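Local coordinates for protein putative dehydrogenase (Amycolatopsis orientalis, PDB 5A9T) that acts as an NADPH-dependent imine reductase, reducing imines stereoselectively to the corresponding amines, at residues 133-138 and 152-157; 61-66 and 145-150; 54-59 and 80-85. One frame throughout, in Å; residues are numbered along the deposited sequence.

All three contacts lie in the Rossmann-type cofactor-binding domain. Contact 1 is the most buried: it pairs two parallel strands and combines backbone hydrogen bonds with aromatic packing. Contact 2 sets helix 141-152, the helix linking those two strands, against the start of strand 64-67; its inner part is apolar, its outer part an exposed salt bridge. Contact 3, partly buried and farther from the middle of the chain, has no hydrogen bond across it and relies on small aliphatic groups. Neighbours touch: P157 CG of contact 1 lies 4.0 Å from K148 O of contact 2, and L65 CD2 of contact 2 lies 3.6 Å from V59 O of contact 3. Contacts 1 and 3 do not meet.

Contact 1 (133-138 and 152-157); sequences SVFLYS and AGLGDP
F135 and L154 meet where strands 134-139 and 156-161 begin to pair in parallel, the two strands of a beta-alpha-beta unit joined by helix 141-152 in the Rossmann-type domain. D156 bonds to both neighbours of V134: its N donates to S133 O (2.8 Å), and its O accepts from F135 N (3.1 Å) in a nearly straight bond.

Packing is tight on the face carrying F135 and P157. L154 CB sits over one face of the F135 ring, 4.1 Å from its centroid, while helix 15-26 meets both side chains through L20, A23 and L24. F135 is about 6 Å, side chain to side chain, from M16, an NADP(+)-binding residue. G155 comes so close to the strand that a CB there would collide with S133 OG and F135 CD1. With OG of S133 swung anti to its own N (chi1 173°), the hydroxyl donates to L154 O at 2.9 Å, giving the backbone at this turn a side-chain bond. Farther along, P157 CB approaches Y137 CE2 obliquely.

The face bearing V134 and D156 is looser. Their side chains come no nearer than 4.3 Å, between V134 CG2 and D156 CB, and D156 is exposed. V134 instead packs on W209 of the second subunit. Back on the buried face, a single water lies in the plane of the Y137 ring at its edge, 2.8 Å from Y137 OH, and donates a 2.9 Å hydrogen bond to G155 O.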
ATOM      1  N   SER A 133      12.718 -11.428  -9.595  1.00 21.90           N
ATOM      2  CA  SER A 133      11.647 -12.195 -10.131  1.00 18.62           C
ATOM      3  C   SER A 133      11.232 -13.256  -9.146  1.00 19.47           C
ATOM      4  O   SER A 133      12.072 -13.839  -8.440  1.00 20.96           O
ATOM      5  CB  SER A 133      12.119 -12.855 -11.388  1.00 21.43           C
ATOM      6  OG  SER A 133      11.140 -13.794 -11.924  1.00 21.44           O
ATOM      7  N   VAL A 134       9.908 -13.350  -8.952  1.00 16.69           N
ATOM      8  CA  VAL A 134       9.257 -14.279  -7.990  1.00 16.34           C
ATOM      9  C   VAL A 134       8.183 -14.980  -8.758  1.00 16.07           C
ATOM     10  O   VAL A 134       7.396 -14.353  -9.459  1.00 14.52           O
ATOM     11  CB  VAL A 134       8.633 -13.556  -6.769  1.00 16.71           C
ATOM     12  CG1 VAL A 134       7.842 -14.477  -5.886  1.00 18.59           C
ATOM     13  CG2 VAL A 134       9.778 -12.923  -6.010  1.00 17.02           C
ATOM     14  N   PHE A 135       8.123 -16.297  -8.606  1.00 14.70           N
ATOM     15  CA  PHE A 135       7.037 -17.118  -9.169  1.00 14.32           C
ATOM     16  C   PHE A 135       6.408 -17.889  -8.038  1.00 13.55           C
ATOM     17  O   PHE A 135       7.126 -18.471  -7.195  1.00 15.06           O
ATOM     18  CB  PHE A 135       7.594 -18.158 -10.161  1.00 15.73           C
ATOM     19  CG  PHE A 135       8.004 -17.683 -11.540  1.00 15.72           C
ATOM     20  CD1 PHE A 135       8.665 -16.487 -11.765  1.00 16.63           C
ATOM     21  CD2 PHE A 135       7.808 -18.485 -12.605  1.00 16.44           C
ATOM     22  CE1 PHE A 135       9.037 -16.053 -13.023  1.00 18.53           C
ATOM     23  CE2 PHE A 135       8.164 -18.007 -13.845  1.00 17.72           C
ATOM     24  CZ  PHE A 135       8.805 -16.835 -14.063  1.00 17.51           C
ATOM     25  N   LEU A 136       5.078 -17.804  -7.914  1.00 13.45           N
ATOM     26  CA  LEU A 136       4.328 -18.517  -6.890  1.00 14.46           C
ATOM     27  C   LEU A 136       3.775 -19.833  -7.474  1.00 14.83           C
ATOM     28  O   LEU A 136       3.270 -19.810  -8.598  1.00 16.66           O
ATOM     29  CB  LEU A 136       3.174 -17.711  -6.348  1.00 14.64           C
ATOM     30  CG  LEU A 136       3.568 -16.300  -5.849  1.00 15.75           C
ATOM     31  CD1 LEU A 136       2.305 -15.601  -5.356  1.00 16.02           C
ATOM     32  CD2 LEU A 136       4.595 -16.325  -4.752  1.00 16.75           C
ATOM     33  N   TYR A 137       3.949 -20.926  -6.782  1.00 13.85           N
ATOM     34  CA  TYR A 137       3.514 -22.216  -7.235  1.00 14.83           C
ATOM     35  C   TYR A 137       2.549 -22.919  -6.264  1.00 15.49           C
ATOM     36  O   TYR A 137       2.625 -22.769  -5.061  1.00 15.99           O
ATOM     37  CB  TYR A 137       4.711 -23.152  -7.470  1.00 15.91           C
ATOM     38  CG  TYR A 137       5.663 -22.715  -8.526  1.00 14.28           C
ATOM     39  CD1 TYR A 137       5.494 -23.020  -9.841  1.00 14.87           C
ATOM     40  CD2 TYR A 137       6.812 -21.928  -8.221  1.00 15.80           C
ATOM     41  CE1 TYR A 137       6.349 -22.566 -10.820  1.00 14.92           C
ATOM     42  CE2 TYR A 137       7.678 -21.518  -9.160  1.00 14.96           C
ATOM     43  CZ  TYR A 137       7.470 -21.827 -10.474  1.00 14.14           C
ATOM     44  OH  TYR A 137       8.312 -21.442 -11.467  1.00 16.20           O
ATOM     45  N   SER A 138       1.717 -23.747  -6.844  1.00 15.02           N
ATOM     46  CA  SER A 138       0.794 -24.574  -6.097  1.00 16.37           C
ATOM     47  C   SER A 138       0.516 -25.875  -6.856  1.00 17.10           C
ATOM     48  O   SER A 138       0.385 -25.895  -8.067  1.00 18.40           O
ATOM     49  CB  SER A 138      -0.498 -23.730  -5.697  1.00 15.83           C
ATOM     50  OG  SER A 138      -1.169 -23.313  -6.783  1.00 18.23           O
ATOM     51  N   ALA A 152      14.157 -22.194 -10.298  1.00 17.29           N
ATOM     52  CA  ALA A 152      14.845 -21.005  -9.739  1.00 19.61           C
ATOM     53  C   ALA A 152      15.586 -20.240 -10.759  1.00 20.77           C
ATOM     54  O   ALA A 152      15.849 -19.027 -10.573  1.00 24.20           O
ATOM     55  CB  ALA A 152      15.708 -21.446  -8.637  1.00 20.07           C
ATOM     56  N   GLY A 153      15.905 -20.774 -11.938  1.00 19.30           N
ATOM     57  CA  GLY A 153      16.423 -19.975 -13.049  1.00 20.31           C
ATOM     58  C   GLY A 153      15.487 -18.935 -13.615  1.00 23.94           C
ATOM     59  O   GLY A 153      15.876 -18.077 -14.357  1.00 26.76           O
ATOM     60  N   LEU A 154      14.137 -19.140 -13.400  1.00 20.01           N
ATOM     61  CA  LEU A 154      13.163 -18.254 -13.895  1.00 19.26           C
ATOM     62  C   LEU A 154      12.903 -17.102 -12.875  1.00 19.39           C
ATOM     63  O   LEU A 154      12.511 -15.977 -13.267  1.00 19.04           O
ATOM     64  CB  LEU A 154      11.854 -18.977 -14.161  1.00 19.26           C
ATOM     65  CG  LEU A 154      11.951 -20.192 -15.137  1.00 20.14           C
ATOM     66  CD1 LEU A 154      10.641 -20.920 -15.258  1.00 20.70           C
ATOM     67  CD2 LEU A 154      12.396 -19.728 -16.509  1.00 22.16           C
ATOM     68  N   GLY A 155      12.935 -17.441 -11.625  1.00 20.90           N
ATOM     69  CA  GLY A 155      12.602 -16.507 -10.526  1.00 21.19           C
ATOM     70  C   GLY A 155      12.591 -17.267  -9.238  1.00 22.76           C
ATOM     71  O   GLY A 155      12.569 -18.521  -9.204  1.00 22.88           O
ATOM     72  N   ASP A 156      12.615 -16.608  -8.092  1.00 18.79           N
ATOM     73  CA  ASP A 156      12.573 -17.211  -6.839  1.00 18.27           C
ATOM     74  C   ASP A 156      11.303 -18.045  -6.700  1.00 19.38           C
ATOM     75  O   ASP A 156      10.226 -17.470  -6.728  1.00 18.49           O
ATOM     76  CB  ASP A 156      12.575 -16.199  -5.679  1.00 21.73           C
ATOM     77  CG  ASP A 156      12.726 -16.844  -4.333  1.00 31.65           C
ATOM     78  OD1 ASP A 156      13.322 -17.928  -4.230  1.00 35.69           O
ATOM     79  OD2 ASP A 156      12.293 -16.224  -3.296  1.00 37.82           O
ATOM     80  N   PRO A 157      11.392 -19.363  -6.492  1.00 19.14           N
ATOM     81  CA  PRO A 157      10.202 -20.164  -6.529  1.00 19.17           C
ATOM     82  C   PRO A 157       9.633 -20.335  -5.112  1.00 20.86           C
ATOM     83  O   PRO A 157      10.356 -20.697  -4.187  1.00 22.78           O
ATOM     84  CB  PRO A 157      10.708 -21.487  -7.065  1.00 20.34           C
ATOM     85  CG  PRO A 157      12.106 -21.572  -6.609  1.00 24.20           C
ATOM     86  CD  PRO A 157      12.625 -20.186  -6.553  1.00 21.05           C
TER
HETATM   87  O   HOH W   1      10.460 -19.934 -10.519  1.00 18.75           O

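Contact 2 (61-66 and 145-150)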
ATOM      1  N   ALA A  61      10.147 -34.447 -26.100  1.00 16.38           N
ATOM      2  CA  ALA A  61      11.534 -34.013 -26.007  1.00 17.64           C
ATOM      3  C   ALA A  61      12.042 -33.948 -24.569  1.00 15.15           C
ATOM      4  O   ALA A  61      13.250 -33.962 -24.317  1.00 17.12           O
ATOM      5  CB  ALA A  61      11.755 -32.652 -26.659  1.00 19.53           C
ATOM      6  N   SER A  62      11.110 -33.728 -23.632  1.00 14.68           N
ATOM      7  CA  SER A  62      11.456 -33.353 -22.278  1.00 15.15           C
ATOM      8  C   SER A  62      10.483 -33.954 -21.300  1.00 15.02           C
ATOM      9  O   SER A  62       9.355 -34.112 -21.614  1.00 16.41           O
ATOM     10  CB  SER A  62      11.466 -31.801 -22.060  1.00 15.08           C
ATOM     11  OG  SER A  62      12.099 -31.136 -23.163  1.00 16.27           O
ATOM     12  N   ARG A  63      10.959 -34.217 -20.062  1.00 14.21           N
ATOM     13  CA  ARG A  63      10.036 -34.577 -19.008  1.00 14.45           C
ATOM     14  C   ARG A  63       9.317 -33.295 -18.483  1.00 14.50           C
ATOM     15  O   ARG A  63       8.107 -33.322 -18.226  1.00 14.57           O
ATOM     16  CB  ARG A  63      10.719 -35.290 -17.875  1.00 14.76           C
ATOM     17  CG  ARG A  63       9.877 -35.484 -16.613  1.00 15.74           C
ATOM     18  CD  ARG A  63      10.574 -36.407 -15.600  1.00 16.04           C
ATOM     19  NE  ARG A  63      10.001 -36.309 -14.222  1.00 16.23           N
ATOM     20  CZ  ARG A  63       8.882 -36.840 -13.831  1.00 16.16           C
ATOM     21  NH1 ARG A  63       8.062 -37.509 -14.634  1.00 16.54           N
ATOM     22  NH2 ARG A  63       8.448 -36.764 -12.583  1.00 19.75           N
ATOM     23  N   LEU A  64      10.087 -32.210 -18.349  1.00 14.04           N
ATOM     24  CA  LEU A  64       9.559 -30.934 -17.827  1.00 13.73           C
ATOM     25  C   LEU A  64       9.003 -30.105 -18.954  1.00 13.32           C
ATOM     26  O   LEU A  64       9.715 -29.727 -19.888  1.00 14.82           O
ATOM     27  CB  LEU A  64      10.688 -30.170 -17.101  1.00 14.15           C
ATOM     28  CG  LEU A  64      10.198 -28.791 -16.561  1.00 15.47           C
ATOM     29  CD1 LEU A  64       9.139 -28.949 -15.550  1.00 16.92           C
ATOM     30  CD2 LEU A  64      11.408 -28.066 -16.036  1.00 16.24           C
ATOM     31  N   LEU A  65       7.691 -29.891 -18.896  1.00 12.84           N
ATOM     32  CA  LEU A  65       6.923 -29.148 -19.915  1.00 12.83           C
ATOM     33  C   LEU A  65       6.432 -27.872 -19.234  1.00 13.51           C
ATOM     34  O   LEU A  65       5.559 -27.928 -18.377  1.00 14.78           O
ATOM     35  CB  LEU A  65       5.757 -29.921 -20.433  1.00 15.02           C
ATOM     36  CG  LEU A  65       6.104 -31.365 -20.824  1.00 17.32           C
ATOM     37  CD1 LEU A  65       4.825 -32.200 -21.093  1.00 19.40           C
ATOM     38  CD2 LEU A  65       7.105 -31.502 -21.991  1.00 17.95           C
ATOM     39  N   VAL A  66       6.982 -26.734 -19.621  1.00 12.67           N
ATOM     40  CA  VAL A  66       6.580 -25.404 -19.137  1.00 12.74           C
ATOM     41  C   VAL A  66       5.584 -24.789 -20.052  1.00 13.37           C
ATOM     42  O   VAL A  66       5.910 -24.660 -21.288  1.00 14.99           O
ATOM     43  CB  VAL A  66       7.815 -24.524 -19.002  1.00 14.78           C
ATOM     44  CG1 VAL A  66       7.431 -23.120 -18.557  1.00 17.93           C
ATOM     45  CG2 VAL A  66       8.761 -25.058 -17.939  1.00 15.24           C
ATOM     46  N   GLU A 145       9.620 -30.148  -5.507  1.00 17.66           N
ATOM     47  CA  GLU A 145      10.952 -30.576  -5.067  1.00 21.18           C
ATOM     48  C   GLU A 145      11.858 -31.053  -6.203  1.00 17.50           C
ATOM     49  O   GLU A 145      13.036 -30.729  -6.242  1.00 19.82           O
ATOM     50  CB  GLU A 145      10.858 -31.650  -3.967  1.00 24.12           C
ATOM     51  CG  GLU A 145      10.362 -31.068  -2.641  1.00 34.44           C
ATOM     52  CD  GLU A 145      11.236 -29.874  -2.138  1.00 36.20           C
ATOM     53  OE1 GLU A 145      12.488 -30.048  -2.057  1.00 41.25           O
ATOM     54  OE2 GLU A 145      10.706 -28.741  -1.884  1.00 33.61           O
ATOM     55  N   GLU A 146      11.296 -31.788  -7.153  1.00 16.69           N
ATOM     56  CA  GLU A 146      12.036 -32.269  -8.286  1.00 16.06           C
ATOM     57  C   GLU A 146      12.678 -31.208  -9.122  1.00 17.22           C
ATOM     58  O   GLU A 146      13.794 -31.275  -9.587  1.00 18.64           O
ATOM     59  CB  GLU A 146      11.128 -33.232  -9.130  1.00 16.82           C
ATOM     60  CG  GLU A 146      11.905 -33.946 -10.240  1.00 17.00           C
ATOM     61  CD  GLU A 146      11.027 -34.897 -10.993  1.00 16.81           C
ATOM     62  OE1 GLU A 146       9.822 -35.028 -10.760  1.00 19.99           O
ATOM     63  OE2 GLU A 146      11.563 -35.556 -11.948  1.00 19.41           O
ATOM     64  N   TYR A 147      11.905 -30.104  -9.350  1.00 15.93           N
ATOM     65  CA  TYR A 147      12.272 -29.121 -10.257  1.00 17.13           C
ATOM     66  C   TYR A 147      12.563 -27.714  -9.722  1.00 16.10           C
ATOM     67  O   TYR A 147      12.840 -26.873 -10.497  1.00 18.04           O
ATOM     68  CB  TYR A 147      11.215 -29.048 -11.421  1.00 16.87           C
ATOM     69  CG  TYR A 147      11.323 -30.295 -12.327  1.00 14.47           C
ATOM     70  CD1 TYR A 147      12.418 -30.469 -13.142  1.00 16.16           C
ATOM     71  CD2 TYR A 147      10.314 -31.205 -12.341  1.00 15.86           C
ATOM     72  CE1 TYR A 147      12.538 -31.614 -13.930  1.00 15.30           C
ATOM     73  CE2 TYR A 147      10.445 -32.334 -13.140  1.00 16.56           C
ATOM     74  CZ  TYR A 147      11.518 -32.491 -13.949  1.00 16.05           C
ATOM     75  OH  TYR A 147      11.605 -33.629 -14.742  1.00 17.08           O
ATOM     76  N   LYS A 148      12.551 -27.564  -8.416  1.00 20.17           N
ATOM     77  CA  LYS A 148      12.771 -26.240  -7.919  1.00 20.63           C
ATOM     78  C   LYS A 148      14.079 -25.645  -8.352  1.00 19.27           C
ATOM     79  O   LYS A 148      14.093 -24.443  -8.588  1.00 18.85           O
ATOM     80  CB  LYS A 148      12.586 -26.181  -6.422  1.00 25.06           C
ATOM     81  CG  LYS A 148      13.531 -27.012  -5.733  1.00 25.38           C
ATOM     82  CD  LYS A 148      13.064 -27.221  -4.302  1.00 39.72           C
ATOM     83  CE  LYS A 148      13.674 -26.245  -3.339  1.00 48.44           C
ATOM     84  NZ  LYS A 148      13.994 -27.107  -2.150  1.00 53.78           N
ATOM     85  N   GLU A 149      15.191 -26.403  -8.460  1.00 19.98           N
ATOM     86  CA  GLU A 149      16.410 -25.799  -8.918  1.00 19.36           C
ATOM     87  C   GLU A 149      16.370 -25.291 -10.323  1.00 19.12           C
ATOM     88  O   GLU A 149      16.861 -24.214 -10.661  1.00 22.50           O
ATOM     89  CB  GLU A 149      17.595 -26.760  -8.648  1.00 23.67           C
ATOM     90  CG  GLU A 149      18.883 -26.430  -9.304  1.00 25.90           C
ATOM     91  N   THR A 150      15.719 -26.016 -11.227  1.00 17.83           N
ATOM     92  CA  THR A 150      15.492 -25.546 -12.586  1.00 17.44           C
ATOM     93  C   THR A 150      14.556 -24.296 -12.576  1.00 16.35           C
ATOM     94  O   THR A 150      14.806 -23.318 -13.262  1.00 18.76           O
ATOM     95  CB  THR A 150      14.808 -26.649 -13.426  1.00 18.34           C
ATOM     96  OG1 THR A 150      15.792 -27.717 -13.538  1.00 24.16           O
ATOM     97  CG2 THR A 150      14.492 -26.218 -14.817  1.00 17.88           C
TER
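L64, at the start of strand 64-67, and Y147, on helix 141-152, make the nearest backbone approach, CA to CA 8.2 Å, so side chains alone bridge the gap. The helix is kinked just beyond: the N atoms of E149 and T150 have no bond to the preceding turn. Helix 141-152 packs here on the sheet of the Rossmann-type domain, where L64 also touches V8 and V92 of the neighbouring strands.

Y147 stands between aliphatic groups. Over the centre of one ring face lies L64 CD1, 4.1 Å from the centroid, a CH-pi contact; on the opposite face E146 CG sits 3.6 Å above the plane, offset toward the rim. L64 and Y147 run antiparallel alongside each other, which also brings L64 CB near CE1 and CZ of the ring. The other leucine methyl, CD2, reaches the CG2 methyl of T150 tip to tip at 3.8 Å. Y147 OH lies against the aliphatic stem of R63, 3.1 Å from its CD.

R63 itself runs on, extended from CG to NE with CG anti to its backbone N (chi1 169°), and crosses E146 at about a right angle. It grips the carboxylate side-on: NE donates to OE2 and NH2 to OE1, each at 2.9 Å, the latter through the syn lone pair. The guanidinium and carboxylate planes are 30° apart, nearly coplanar. An alanine in place of Y147 would probably open a gap beneath L64 CD1 and let the E146 stem turn more freely, weakening its hold on R63.

The chemistry is thus graded: apolar on the buried side, charged at the exposed edge of the contact, where the paired bonds are likely to restrict rotation of both groups.

Contact 3 (54-59 and 80-85); sequences DIVDAV and GPAREA
V56 and A82 bring the backbones of helix 55-60 and the turn after helix 75-78 to within 4.7 Å, CA to CA, and the gap widens to 6.6 Å between the CA atoms of V59 and A85. No hydrogen bond crosses this seam, which is made of aliphatic contacts, with one methyl resting on a backbone oxygen.

V59 splits its two branches between the two alanines. CG1, anti to the backbone N (chi1 166°), meets A85 CB at 3.9 Å, and CG2 meets A82 CB at 3.8 Å. One turn earlier, V56 CG2 rests on the backbone of P81, 3.3 Å from its O. I55 crosses P81 at about a right angle, laying its CG2 against the proline CB at 3.9 Å, and its side chain also touches W34 of strand 30-34.

The helix start is fixed from its own side: D54, the N-cap, accepts from V56 N through OD1 at 2.9 Å, the N-H coming from above the carboxylate plane. The turn has a tie of its own, A85 O accepting from R89 NE.

This is a packing of connections in a Rossmann-type fold: helix 55-60 leads from strand 50-51 into strand 64-67, and the turn at 80-85 lies on the way from strand 64-67 to strand 90-93. I55 lies about 8 Å, side chain to side chain, from R36, a residue of the NADP(+) site.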
ATOM      1  N   ASP A  54       5.444 -30.048 -34.117  1.00 23.03           N
ATOM      2  CA  ASP A  54       4.310 -30.809 -33.681  1.00 21.02           C
ATOM      3  C   ASP A  54       4.361 -30.913 -32.147  1.00 18.80           C
ATOM      4  O   ASP A  54       5.418 -31.155 -31.569  1.00 20.39           O
ATOM      5  CB  ASP A  54       4.334 -32.156 -34.356  1.00 25.43           C
ATOM      6  CG  ASP A  54       3.275 -33.157 -33.918  1.00 32.47           C
ATOM      7  OD1 ASP A  54       2.305 -33.119 -33.036  1.00 36.58           O
ATOM      8  OD2 ASP A  54       3.415 -34.176 -34.648  1.00 48.93           O
ATOM      9  N   ILE A  55       3.202 -30.694 -31.553  1.00 18.84           N
ATOM     10  CA  ILE A  55       3.121 -30.821 -30.088  1.00 18.25           C
ATOM     11  C   ILE A  55       3.550 -32.152 -29.565  1.00 19.35           C
ATOM     12  O   ILE A  55       4.141 -32.209 -28.451  1.00 17.82           O
ATOM     13  CB  ILE A  55       1.739 -30.368 -29.557  1.00 19.80           C
ATOM     14  CG1 ILE A  55       1.698 -30.158 -28.034  1.00 17.94           C
ATOM     15  CG2 ILE A  55       0.670 -31.364 -29.916  1.00 20.86           C
ATOM     16  CD1 ILE A  55       2.617 -29.119 -27.516  1.00 18.34           C
ATOM     17  N   VAL A  56       3.321 -33.262 -30.296  1.00 19.15           N
ATOM     18  CA  VAL A  56       3.743 -34.507 -29.775  1.00 19.10           C
ATOM     19  C   VAL A  56       5.282 -34.547 -29.673  1.00 18.47           C
ATOM     20  O   VAL A  56       5.876 -35.072 -28.681  1.00 18.61           O
ATOM     21  CB  VAL A  56       3.201 -35.646 -30.663  1.00 22.59           C
ATOM     22  CG1 VAL A  56       3.756 -37.002 -30.207  1.00 26.16           C
ATOM     23  CG2 VAL A  56       1.665 -35.717 -30.614  1.00 25.29           C
ATOM     24  N   ASP A  57       5.970 -34.067 -30.696  1.00 19.63           N
ATOM     25  CA  ASP A  57       7.408 -34.039 -30.628  0.70 20.02           C
ATOM     26  C   ASP A  57       7.900 -33.098 -29.532  1.00 19.10           C
ATOM     27  O   ASP A  57       8.857 -33.396 -28.816  1.00 20.07           O
ATOM     28  CB  ASP A  57       8.001 -33.637 -31.971  0.70 21.91           C
ATOM     29  CG  ASP A  57       7.682 -34.634 -33.110  0.70 24.62           C
ATOM     30  OD1 ASP A  57       7.589 -35.868 -32.891  0.70 28.74           O
ATOM     31  OD2 ASP A  57       7.544 -34.126 -34.258  0.70 27.41           O
ATOM     32  N   ALA A  58       7.248 -31.948 -29.341  1.00 16.94           N
ATOM     33  CA  ALA A  58       7.662 -31.054 -28.286  1.00 17.01           C
ATOM     34  C   ALA A  58       7.507 -31.693 -26.904  1.00 17.18           C
ATOM     35  O   ALA A  58       8.398 -31.640 -26.095  1.00 16.74           O
ATOM     36  CB  ALA A  58       6.831 -29.801 -28.311  1.00 19.08           C
ATOM     37  N   VAL A  59       6.362 -32.304 -26.678  1.00 15.82           N
ATOM     38  CA  VAL A  59       6.103 -33.011 -25.393  1.00 16.54           C
ATOM     39  C   VAL A  59       7.128 -34.145 -25.203  1.00 16.74           C
ATOM     40  O   VAL A  59       7.620 -34.395 -24.043  1.00 16.58           O
ATOM     41  CB  VAL A  59       4.644 -33.544 -25.403  1.00 17.73           C
ATOM     42  CG1 VAL A  59       4.348 -34.554 -24.314  1.00 21.32           C
ATOM     43  CG2 VAL A  59       3.709 -32.332 -25.212  1.00 18.45           C
ATOM     44  N   GLY A  80      -3.901 -31.737 -26.293  1.00 20.41           N
ATOM     45  CA  GLY A  80      -4.739 -32.920 -26.528  1.00 21.86           C
ATOM     46  C   GLY A  80      -4.089 -33.937 -27.480  1.00 21.55           C
ATOM     47  O   GLY A  80      -4.180 -35.120 -27.197  1.00 25.14           O
ATOM     48  N   PRO A  81      -3.483 -33.509 -28.561  1.00 21.20           N
ATOM     49  CA  PRO A  81      -2.951 -34.492 -29.482  1.00 21.73           C
ATOM     50  C   PRO A  81      -1.800 -35.349 -28.862  1.00 23.26           C
ATOM     51  O   PRO A  81      -1.355 -36.381 -29.434  1.00 26.28           O
ATOM     52  CB  PRO A  81      -2.406 -33.677 -30.654  1.00 25.94           C
ATOM     53  CG  PRO A  81      -3.267 -32.453 -30.661  1.00 26.11           C
ATOM     54  CD  PRO A  81      -3.507 -32.157 -29.209  1.00 22.26           C
ATOM     55  N   ALA A  82      -1.231 -34.841 -27.765  1.00 20.74           N
ATOM     56  CA  ALA A  82      -0.082 -35.474 -27.132  1.00 18.77           C
ATOM     57  C   ALA A  82      -0.505 -36.283 -25.925  1.00 23.12           C
ATOM     58  O   ALA A  82       0.283 -36.559 -25.010  1.00 22.62           O
ATOM     59  CB  ALA A  82       0.964 -34.393 -26.792  1.00 21.19           C
ATOM     60  N   ARG A  83      -1.763 -36.729 -25.919  1.00 24.30           N
ATOM     61  CA  ARG A  83      -2.310 -37.457 -24.785  1.00 27.78           C
ATOM     62  C   ARG A  83      -1.398 -38.567 -24.264  1.00 23.14           C
ATOM     63  O   ARG A  83      -1.130 -38.636 -23.075  1.00 24.48           O
ATOM     64  CB  ARG A  83      -3.707 -38.048 -25.155  1.00 30.65           C
ATOM     65  CG  ARG A  83      -4.281 -39.036 -24.095  1.00 36.36           C
ATOM     66  N   GLU A  84      -1.100 -39.430 -25.188  1.00 24.35           N
ATOM     67  CA  GLU A  84      -0.310 -40.600 -24.793  1.00 26.24           C
ATOM     68  C   GLU A  84       1.116 -40.214 -24.330  1.00 22.10           C
ATOM     69  O   GLU A  84       1.644 -40.749 -23.288  1.00 21.63           O
ATOM     70  CB  GLU A  84      -0.293 -41.590 -25.970  1.00 31.39           C
ATOM     71  CG  GLU A  84      -1.642 -42.295 -26.248  1.00 34.55           C
ATOM     72  N   ALA A  85       1.738 -39.287 -25.083  1.00 18.70           N
ATOM     73  CA  ALA A  85       3.053 -38.858 -24.768  1.00 16.40           C
ATOM     74  C   ALA A  85       3.177 -38.190 -23.442  1.00 17.58           C
ATOM     75  O   ALA A  85       4.247 -38.122 -22.893  1.00 17.24           O
ATOM     76  CB  ALA A  85       3.633 -38.030 -25.862  1.00 18.58           C
TER